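Local atomic coordinates of phosphodiesterase (Salpingoeca rosetta, PDB entry 7CJ3), a protein that belongs to the bacteriorhodopsin-like family of membrane proteins and holds a retinal within its helical transmembrane domain. Residues Y62-D76 and L95-M109. Residues are numbered along the deposited sequence; the frame is centred on the assembly and turned at random.
Sequences YGATSVAFAFATGLD and LAYVDGVACISYLSM. With OLC ((2R)-2,3-dihydroxypropyl (9Z)-octadec-9-enoate), chain Q; OLC ((2R)-2,3-dihydroxypropyl (9Z)-octadec-9-enoate), chain D; OLC ((2R)-2,3-dihydroxypropyl (9Z)-octadec-9-enoate), chain L.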
# COMPACT_ATOMS: atom_id res chain seq x y z
N TYR B 62 5.73 -11.09 -2.28
CA TYR B 62 4.97 -11.49 -1.07
C TYR B 62 5.31 -10.51 0.07
O TYR B 62 4.36 -9.92 0.65
CB TYR B 62 5.17 -12.99 -0.79
CG TYR B 62 4.91 -13.89 -1.98
CD1 TYR B 62 3.92 -13.61 -2.92
CD2 TYR B 62 5.66 -15.04 -2.18
CE1 TYR B 62 3.72 -14.41 -4.03
CE2 TYR B 62 5.48 -15.86 -3.28
CZ TYR B 62 4.50 -15.55 -4.22
OH TYR B 62 4.32 -16.37 -5.31
N GLY B 63 6.59 -10.27 0.34
CA GLY B 63 7.03 -9.29 1.34
C GLY B 63 6.32 -7.98 1.13
O GLY B 63 5.62 -7.51 2.04
N ALA B 64 6.42 -7.43 -0.09
CA ALA B 64 5.90 -6.10 -0.44
C ALA B 64 4.39 -6.08 -0.24
O ALA B 64 3.86 -5.09 0.33
CB ALA B 64 6.23 -5.78 -1.86
N THR B 65 3.70 -7.12 -0.72
CA THR B 65 2.23 -7.23 -0.62
C THR B 65 1.86 -7.19 0.85
O THR B 65 0.83 -6.55 1.23
CB THR B 65 1.73 -8.49 -1.30
OG1 THR B 65 2.33 -8.55 -2.58
CG2 THR B 65 0.23 -8.52 -1.46
N SER B 66 2.71 -7.85 1.66
CA SER B 66 2.41 -8.06 3.10
C SER B 66 2.41 -6.71 3.80
O SER B 66 1.40 -6.39 4.48
CB SER B 66 3.32 -9.03 3.76
OG SER B 66 2.71 -9.39 4.98
N VAL B 67 3.47 -5.95 3.58
CA VAL B 67 3.61 -4.60 4.16
C VAL B 67 2.39 -3.77 3.74
O VAL B 67 1.78 -3.10 4.63
CB VAL B 67 4.94 -3.95 3.72
CG1 VAL B 67 5.02 -2.50 4.17
CG2 VAL B 67 6.13 -4.74 4.23
N ALA B 68 1.99 -3.86 2.46
CA ALA B 68 0.87 -3.05 1.92
C ALA B 68 -0.40 -3.35 2.72
O ALA B 68 -1.02 -2.42 3.26
CB ALA B 68 0.69 -3.33 0.46
N PHE B 69 -0.79 -4.62 2.84
CA PHE B 69 -1.97 -5.01 3.64
C PHE B 69 -1.86 -4.58 5.12
O PHE B 69 -2.85 -4.17 5.72
CB PHE B 69 -2.19 -6.51 3.53
CG PHE B 69 -2.95 -6.88 2.29
CD1 PHE B 69 -4.29 -6.56 2.18
CD2 PHE B 69 -2.33 -7.54 1.25
CE1 PHE B 69 -5.01 -6.93 1.05
CE2 PHE B 69 -3.05 -7.91 0.13
CZ PHE B 69 -4.38 -7.62 0.04
N ALA B 70 -0.68 -4.67 5.72
CA ALA B 70 -0.46 -4.17 7.10
C ALA B 70 -0.98 -2.73 7.20
O ALA B 70 -1.84 -2.48 8.07
CB ALA B 70 1.00 -4.30 7.48
N PHE B 71 -0.49 -1.83 6.34
CA PHE B 71 -0.92 -0.40 6.28
C PHE B 71 -2.40 -0.30 5.94
O PHE B 71 -3.08 0.58 6.53
CB PHE B 71 -0.05 0.42 5.31
CG PHE B 71 1.28 0.82 5.92
CD1 PHE B 71 1.37 1.87 6.82
CD2 PHE B 71 2.44 0.11 5.63
CE1 PHE B 71 2.57 2.17 7.43
CE2 PHE B 71 3.64 0.42 6.24
CZ PHE B 71 3.71 1.46 7.13
N ALA B 72 -2.90 -1.16 5.03
CA ALA B 72 -4.33 -1.25 4.67
C ALA B 72 -5.15 -1.57 5.92
O ALA B 72 -6.24 -0.97 6.05
CB ALA B 72 -4.57 -2.28 3.60
N THR B 73 -4.67 -2.47 6.77
CA THR B 73 -5.33 -2.89 8.04
C THR B 73 -5.29 -1.74 9.05
O THR B 73 -6.30 -1.49 9.74
CB THR B 73 -4.71 -4.18 8.59
OG1 THR B 73 -4.56 -5.15 7.56
CG2 THR B 73 -5.55 -4.79 9.68
N GLY B 74 -4.17 -1.04 9.12
CA GLY B 74 -4.03 0.22 9.88
C GLY B 74 -5.18 1.17 9.59
O GLY B 74 -5.85 1.60 10.55
N LEU B 75 -5.43 1.46 8.31
CA LEU B 75 -6.45 2.44 7.86
C LEU B 75 -7.85 1.98 8.26
O LEU B 75 -8.66 2.84 8.65
CB LEU B 75 -6.34 2.61 6.34
CG LEU B 75 -7.36 3.56 5.71
CD1 LEU B 75 -7.29 4.94 6.33
CD2 LEU B 75 -7.15 3.63 4.20
N ASP B 76 -8.13 0.68 8.14
CA ASP B 76 -9.46 0.10 8.48
C ASP B 76 -9.71 0.22 9.99
O ASP B 76 -10.87 0.40 10.36
CB ASP B 76 -9.56 -1.36 8.05
CG ASP B 76 -9.63 -1.54 6.54
OD1 ASP B 76 -10.64 -1.15 5.94
OD2 ASP B 76 -8.68 -2.10 6.00
N LEU B 95 -13.56 -5.32 7.04
CA LEU B 95 -12.44 -5.04 6.11
C LEU B 95 -11.10 -5.15 6.86
O LEU B 95 -10.10 -5.59 6.24
CB LEU B 95 -12.68 -3.67 5.49
CG LEU B 95 -13.93 -3.63 4.61
CD1 LEU B 95 -14.05 -2.30 3.86
CD2 LEU B 95 -13.96 -4.80 3.64
N ALA B 96 -11.09 -4.81 8.15
CA ALA B 96 -9.89 -4.92 9.00
C ALA B 96 -9.42 -6.38 9.09
O ALA B 96 -8.21 -6.58 8.91
CB ALA B 96 -10.18 -4.33 10.35
N TYR B 97 -10.33 -7.36 9.30
CA TYR B 97 -10.01 -8.81 9.42
C TYR B 97 -9.54 -9.36 8.07
O TYR B 97 -8.49 -10.04 7.99
CB TYR B 97 -11.19 -9.63 9.94
CG TYR B 97 -11.44 -9.44 11.43
CD1 TYR B 97 -12.51 -8.70 11.92
CD2 TYR B 97 -10.59 -10.02 12.35
CE1 TYR B 97 -12.72 -8.54 13.28
CE2 TYR B 97 -10.77 -9.86 13.72
CZ TYR B 97 -11.83 -9.11 14.19
OH TYR B 97 -11.99 -8.97 15.55
N VAL B 98 -10.30 -9.07 7.01
CA VAL B 98 -9.96 -9.54 5.65
C VAL B 98 -8.55 -9.07 5.30
O VAL B 98 -7.74 -9.91 4.86
CB VAL B 98 -10.95 -9.18 4.54
CG1 VAL B 98 -12.27 -9.92 4.74
CG2 VAL B 98 -11.17 -7.70 4.41
N ASP B 99 -8.24 -7.80 5.56
CA ASP B 99 -6.94 -7.18 5.20
C ASP B 99 -5.83 -7.76 6.08
O ASP B 99 -4.73 -7.99 5.57
CB ASP B 99 -7.03 -5.66 5.28
CG ASP B 99 -7.69 -5.06 4.06
OD1 ASP B 99 -8.07 -5.84 3.13
OD2 ASP B 99 -7.80 -3.84 4.01
N GLY B 100 -6.11 -7.96 7.36
CA GLY B 100 -5.20 -8.64 8.28
C GLY B 100 -4.91 -10.06 7.84
O GLY B 100 -3.73 -10.46 7.88
N VAL B 101 -5.94 -10.82 7.46
CA VAL B 101 -5.77 -12.24 7.05
C VAL B 101 -4.83 -12.24 5.85
O VAL B 101 -3.88 -13.04 5.84
CB VAL B 101 -7.11 -12.93 6.71
CG1 VAL B 101 -6.89 -14.29 6.04
CG2 VAL B 101 -7.97 -13.09 7.95
N ALA B 102 -5.09 -11.35 4.89
CA ALA B 102 -4.28 -11.19 3.67
C ALA B 102 -2.85 -10.81 4.07
O ALA B 102 -1.91 -11.42 3.56
CB ALA B 102 -4.91 -10.16 2.76
N CYS B 103 -2.70 -9.91 5.01
CA CYS B 103 -1.38 -9.46 5.48
C CYS B 103 -0.52 -10.65 5.93
O CYS B 103 0.62 -10.80 5.41
CB CYS B 103 -1.52 -8.46 6.62
SG CYS B 103 0.10 -7.99 7.27
N ILE B 104 -1.03 -11.44 6.89
CA ILE B 104 -0.25 -12.57 7.49
C ILE B 104 -0.11 -13.72 6.50
O ILE B 104 0.94 -14.41 6.59
CB ILE B 104 -0.81 -13.05 8.84
CG1 ILE B 104 -2.26 -13.54 8.72
CG2 ILE B 104 -0.65 -11.96 9.88
CD1 ILE B 104 -2.91 -13.96 10.05
N SER B 105 -1.08 -13.95 5.59
CA SER B 105 -0.94 -15.05 4.60
C SER B 105 0.27 -14.70 3.73
O SER B 105 1.13 -15.58 3.49
CB SER B 105 -2.18 -15.33 3.80
OG SER B 105 -3.33 -14.85 4.47
N TYR B 106 0.37 -13.45 3.32
CA TYR B 106 1.46 -13.03 2.40
C TYR B 106 2.80 -13.04 3.17
O TYR B 106 3.78 -13.50 2.56
CB TYR B 106 1.08 -11.73 1.71
CG TYR B 106 0.22 -11.93 0.48
CD1 TYR B 106 0.76 -12.46 -0.68
CD2 TYR B 106 -1.12 -11.58 0.47
CE1 TYR B 106 -0.01 -12.64 -1.82
CE2 TYR B 106 -1.91 -11.76 -0.66
CZ TYR B 106 -1.36 -12.29 -1.83
OH TYR B 106 -2.14 -12.48 -2.94
N LEU B 107 2.83 -12.61 4.44
CA LEU B 107 4.05 -12.66 5.30
C LEU B 107 4.57 -14.09 5.34
O LEU B 107 5.78 -14.28 5.17
CB LEU B 107 3.74 -12.16 6.72
CG LEU B 107 4.90 -12.23 7.72
CD1 LEU B 107 6.14 -11.53 7.22
CD2 LEU B 107 4.54 -11.60 9.05
N SER B 108 3.66 -15.05 5.54
CA SER B 108 3.89 -16.52 5.61
C SER B 108 4.59 -17.02 4.34
O SER B 108 5.65 -17.68 4.43
CB SER B 108 2.56 -17.20 5.85
OG SER B 108 2.06 -16.87 7.13
N MET B 109 4.02 -16.67 3.18
CA MET B 109 4.51 -17.06 1.84
C MET B 109 5.95 -16.57 1.60
O MET B 109 6.76 -17.36 1.05
CB MET B 109 3.54 -16.56 0.77
CG MET B 109 2.23 -17.41 0.78
SD MET B 109 0.98 -16.90 -0.38
CE MET B 109 1.85 -17.01 -1.93
C18 OLC Q . -1.74 -2.94 11.88
C10 OLC Q . -6.57 -9.06 12.13
C9 OLC Q . -7.46 -8.18 12.61
C17 OLC Q . -1.11 -4.30 11.65
C11 OLC Q . -5.15 -8.56 11.99
C8 OLC Q . -7.07 -6.74 12.95
C24 OLC Q . -16.55 -7.38 20.58
C16 OLC Q . -2.14 -5.44 11.45
C12 OLC Q . -4.06 -9.59 11.73
C7 OLC Q . -8.02 -6.06 13.93
C15 OLC Q . -1.40 -6.78 11.17
C13 OLC Q . -2.69 -8.89 11.91
C6 OLC Q . -9.49 -6.10 13.54
C14 OLC Q . -2.26 -7.98 10.74
C5 OLC Q . -10.24 -4.89 14.14
C4 OLC Q . -11.18 -5.21 15.30
C3 OLC Q . -12.61 -4.73 15.07
C2 OLC Q . -13.64 -5.60 15.81
C21 OLC Q . -15.77 -6.23 18.49
C1 OLC Q . -13.87 -5.14 17.24
C22 OLC Q . -16.00 -6.05 20.00
O19 OLC Q . -12.95 -4.78 17.97
O25 OLC Q . -15.88 -7.90 21.75
O23 OLC Q . -14.79 -5.61 20.65
O20 OLC Q . -15.23 -5.09 17.82
C18 OLC D . 4.02 -0.84 1.08
C10 OLC D . 10.27 -6.40 0.83
C9 OLC D . 10.52 -7.20 1.87
C17 OLC D . 4.89 -1.12 -0.12
C11 OLC D . 9.91 -4.93 0.93
C8 OLC D . 10.92 -8.63 1.54
C16 OLC D . 6.08 -1.98 0.25
C12 OLC D . 10.33 -4.15 -0.34
C7 OLC D . 12.22 -8.66 0.70
C15 OLC D . 7.32 -1.65 -0.58
C13 OLC D . 9.20 -3.34 -0.96
C6 OLC D . 13.05 -9.96 0.82
C14 OLC D . 8.56 -2.31 -0.05
C5 OLC D . 13.94 -10.30 -0.39
C18 OLC L . 0.06 -2.10 -3.76
C10 OLC L . 4.33 -6.86 -7.84
C9 OLC L . 4.57 -6.06 -8.89
C17 OLC L . 0.53 -3.49 -3.34
C11 OLC L . 4.66 -6.52 -6.41
C8 OLC L . 5.20 -4.71 -8.65
C24 OLC L . 14.73 -9.53 -13.82
C16 OLC L . 1.99 -3.42 -3.14
C12 OLC L . 3.41 -6.80 -5.67
C7 OLC L . 5.22 -3.92 -9.92
C15 OLC L . 2.66 -3.28 -4.50
C13 OLC L . 3.11 -5.75 -4.65
C6 OLC L . 5.99 -4.68 -11.00
C14 OLC L . 2.63 -4.53 -5.39
C5 OLC L . 7.44 -5.00 -10.72
C4 OLC L . 7.63 -6.45 -11.04
C3 OLC L . 9.11 -6.79 -10.99
C2 OLC L . 9.90 -6.19 -12.14
C21 OLC L . 12.73 -8.15 -13.97
C1 OLC L . 10.66 -7.31 -12.79
C22 OLC L . 13.79 -8.62 -12.99
O19 OLC L . 10.13 -8.42 -12.82
O25 OLC L . 15.43 -10.49 -13.01
O23 OLC L . 14.43 -7.49 -12.30
O20 OLC L . 12.00 -7.08 -13.36
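F69 reaches from helix 58-81 into the neighbouring helix 86-111 as a knob among D99, A102, C103 and Y106. The methyl CB of A102 sits squarely over the centre of its ring, 3.6 Å from the centroid, in a CH-pi contact, while D99 OD1 lies in the ring plane at the edge. Two more methyl-on-ring contacts follow the same seam: T65 CG2 stands above the middle of the Y106 ring, and M109 CE lies over a face of the Y62 ring, 3.8 Å from its centroid. The M109 chain bends at its last torsion, which leaves SD farther above that same ring, a Met-aromatic contact. Y62 CD1 meets the edge of the Y106 ring, the two side chains crossing at about a right angle. Beside Y106, S66 OG, turned anti to its own N (chi1 -165°), donates to C103 O at 2.6 Å, tilted 31° from the carbonyl plane; that oxygen also takes the helical bond from L107 N. These are adjacent antiparallel transmembrane helices of the bacteriorhodopsin-like fold; the axes of 62-76 and 95-109 come within 7.8 Å and run at 158°. Toward the other end D76 OD2 and D99 OD2 lie 2.8 Å apart. T73 OG1 bonds back to F69 O at 2.7 Å, and T73 CG2 lies against A96 O. Farther out, Y106 OH is hydrogen-bonded to D261 and Y62 OH to E254, both on helix 250-277. From that helix K265 touches D99 and Y262 meets F69 edge-to-face, with retinal about 6 Å from the F69 side chain.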